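Local coordinates for protein probable TonB-dependent siderophore receptor PiuA (Acinetobacter baumannii, PDB 5FP1) that probably takes up iron across the outer membrane by binding iron-chelating siderophores, and may bind ferric enterobactin with micromolar affinity, at residues A[620-625]-A[645-650]. Numbering follows the deposited sequence.
Sequences NVPKQA and VYSDKV. With C8E ((hydroxyethyloxy)tri(ethyloxy)octane), chain I.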
loop_
_atom_site.group_PDB
_atom_site.type_symbol
_atom_site.label_atom_id
_atom_site.label_comp_id
_atom_site.label_asym_id
_atom_site.label_seq_id
_atom_site.Cartn_x
_atom_site.Cartn_y
_atom_site.Cartn_z
ATOM N N ASN A 620 12.488 -1.106 7.774
ATOM C CA ASN A 620 11.079 -1.136 7.497
ATOM C C ASN A 620 10.439 -2.486 7.836
ATOM O O ASN A 620 9.449 -2.885 7.219
ATOM C CB ASN A 620 10.846 -0.735 6.038
ATOM C CG ASN A 620 11.617 0.526 5.658
ATOM O OD1 ASN A 620 12.481 0.502 4.782
ATOM N ND2 ASN A 620 11.369 1.611 6.374
ATOM N N VAL A 621 11.013 -3.177 8.816
ATOM C CA VAL A 621 10.377 -4.361 9.388
ATOM C C VAL A 621 10.632 -4.556 10.871
ATOM O O VAL A 621 11.772 -4.619 11.350
ATOM C CB VAL A 621 10.620 -5.678 8.572
ATOM C CG1 VAL A 621 11.999 -5.768 8.029
ATOM C CG2 VAL A 621 10.359 -6.914 9.428
ATOM N N PRO A 622 9.543 -4.637 11.637
ATOM C CA PRO A 622 9.681 -4.847 13.068
ATOM C C PRO A 622 9.883 -6.313 13.384
ATOM O O PRO A 622 9.358 -7.184 12.679
ATOM C CB PRO A 622 8.336 -4.401 13.610
ATOM C CG PRO A 622 7.367 -4.764 12.495
ATOM C CD PRO A 622 8.139 -4.551 11.218
ATOM N N LYS A 623 10.617 -6.592 14.454
ATOM C CA LYS A 623 10.808 -7.978 14.868
ATOM C C LYS A 623 9.496 -8.616 15.326
ATOM O O LYS A 623 9.290 -9.823 15.154
ATOM C CB LYS A 623 11.828 -8.050 16.001
ATOM C CG LYS A 623 12.540 -9.383 16.092
ATOM C CD LYS A 623 13.842 -9.256 16.863
ATOM C CE LYS A 623 14.878 -8.469 16.084
ATOM N NZ LYS A 623 15.950 -7.973 16.992
ATOM N N GLN A 624 8.647 -7.811 15.955
ATOM C CA GLN A 624 7.317 -8.247 16.411
ATOM C C GLN A 624 6.318 -7.153 16.140
ATOM O O GLN A 624 6.664 -5.970 16.221
ATOM C CB GLN A 624 7.290 -8.511 17.924
ATOM C CG GLN A 624 8.125 -9.679 18.375
ATOM C CD GLN A 624 7.795 -10.061 19.802
ATOM O OE1 GLN A 624 6.867 -10.826 20.051
ATOM N NE2 GLN A 624 8.539 -9.504 20.747
ATOM N N ALA A 625 5.081 -7.552 15.867
ATOM C CA ALA A 625 3.963 -6.638 15.793
ATOM C C ALA A 625 2.638 -7.375 16.071
ATOM O O ALA A 625 2.545 -8.588 15.879
ATOM C CB ALA A 625 3.938 -5.964 14.426
ATOM N N VAL A 645 -2.916 -1.468 18.654
ATOM C CA VAL A 645 -1.909 -1.701 17.598
ATOM C C VAL A 645 -0.529 -1.573 18.244
ATOM O O VAL A 645 -0.219 -0.541 18.847
ATOM C CB VAL A 645 -2.067 -0.647 16.463
ATOM C CG1 VAL A 645 -0.941 -0.739 15.442
ATOM C CG2 VAL A 645 -3.398 -0.850 15.753
ATOM N N TYR A 646 0.283 -2.622 18.125
ATOM C CA TYR A 646 1.613 -2.662 18.654
ATOM C C TYR A 646 2.624 -2.934 17.542
ATOM O O TYR A 646 2.428 -3.799 16.702
ATOM C CB TYR A 646 1.747 -3.776 19.696
ATOM C CG TYR A 646 3.169 -4.210 19.911
ATOM C CD1 TYR A 646 4.070 -3.419 20.627
ATOM C CD2 TYR A 646 3.625 -5.417 19.399
ATOM C CE1 TYR A 646 5.388 -3.818 20.804
ATOM C CE2 TYR A 646 4.920 -5.827 19.591
ATOM C CZ TYR A 646 5.797 -5.036 20.293
ATOM O OH TYR A 646 7.084 -5.490 20.439
ATOM N N SER A 647 3.736 -2.243 17.604
ATOM C CA SER A 647 4.900 -2.568 16.778
ATOM C C SER A 647 6.165 -2.441 17.587
ATOM O O SER A 647 6.306 -1.521 18.402
ATOM C CB SER A 647 4.981 -1.628 15.583
ATOM O OG SER A 647 6.085 -1.982 14.733
ATOM N N ASP A 648 7.103 -3.342 17.362
ATOM C CA ASP A 648 8.453 -3.147 17.875
ATOM C C ASP A 648 9.114 -2.007 17.074
ATOM O O ASP A 648 8.535 -1.469 16.107
ATOM C CB ASP A 648 9.229 -4.424 17.743
ATOM C CG ASP A 648 10.444 -4.499 18.682
ATOM O OD1 ASP A 648 10.724 -3.566 19.471
ATOM O OD2 ASP A 648 11.121 -5.515 18.598
ATOM N N LYS A 649 10.319 -1.648 17.474
ATOM C CA LYS A 649 11.093 -0.637 16.764
ATOM C C LYS A 649 11.372 -0.988 15.311
ATOM O O LYS A 649 11.418 -2.164 14.925
ATOM C CB LYS A 649 12.388 -0.347 17.509
ATOM C CG LYS A 649 13.403 -1.445 17.502
ATOM C CD LYS A 649 14.718 -0.870 18.023
ATOM C CE LYS A 649 15.722 -1.955 18.328
ATOM N NZ LYS A 649 17.036 -1.358 18.694
ATOM N N VAL A 650 11.516 0.044 14.483
ATOM C CA VAL A 650 11.750 -0.156 13.061
ATOM C C VAL A 650 12.958 0.639 12.661
ATOM O O VAL A 650 13.020 1.839 12.963
ATOM C CB VAL A 650 10.530 0.289 12.224
ATOM C CG1 VAL A 650 10.854 0.306 10.740
ATOM C CG2 VAL A 650 9.358 -0.649 12.492
HETATM C C1 C8E I . -0.237 -10.385 21.324
HETATM C C2 C8E I . 0.916 -10.264 22.302
HETATM C C3 C8E I . 1.781 -9.035 22.040
HETATM C C4 C8E I . 3.259 -9.417 22.074
HETATM C C5 C8E I . 4.167 -8.243 22.426
HETATM C C6 C8E I . 5.320 -8.746 23.288
HETATM C C7 C8E I . 6.425 -7.713 23.463
HETATM C C8 C8E I . 7.706 -8.404 23.915
HETATM O O9 C8E I . 8.802 -7.508 23.757
HETATM O O HOH W 1 12.396 -4.616 15.664
HETATM O O HOH W 2 10.945 -7.684 20.165
#
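Gln624 and Asp648 join neighbouring antiparallel strands of the TonB-dependent receptor β-barrel, at the open end of the hairpin of strands 624-635 and 638-651, away from its turn. The direct backbone bond runs from Asp648 N to Gln624 O (2.9 Å) and is nearly straight, 165° at the hydrogen. Next to it, Ala625 and Ser647 form a non-hydrogen-bonded pair; as is usual in such a pair, Ala625 CA comes within 3.4 Å of Tyr646 O, a bent CA-H...O contact. The small Ala625 side chain is buried against Pro68.

Toward Lys649, a water stands between the two backbones. It accepts from Lys623 N and donates to Lys649 O, with a weaker bond to Asp648 OD2, so it bridges them beside Pro622, which has no N-H to offer the neighbouring strand. A second donates to Asp648 OD2 (2.7 Å) and accepts from Gln624 NE2, while Gln624 OE1 is bound to Tyr588 of the adjacent strand. An aspartate suits this place because its carboxylate serves both waters, and its OD1 also takes a weak bond from Lys649 N.

Apolar contacts flank the polar ones. On the side of Ala625 and Ser647, Pro622 CB lies 4.0 Å from Val650 CG2; Val650 CG1, the other branch, lies 3.6 Å from Asn620 CA. On the outer side of the barrel wall, where the detergent C8E lies, consistent with the membrane-facing surface, Tyr646 has CG anti to its backbone N (chi1 159°), which carries the ring across to Gln624, with CE2 3.8 Å from C5 of C8E. Pro622 CB also rests on Ser647 OG, whose hydroxyl donates in the carbonyl plane to a lone pair of Asp648 O, 2.9 Å away.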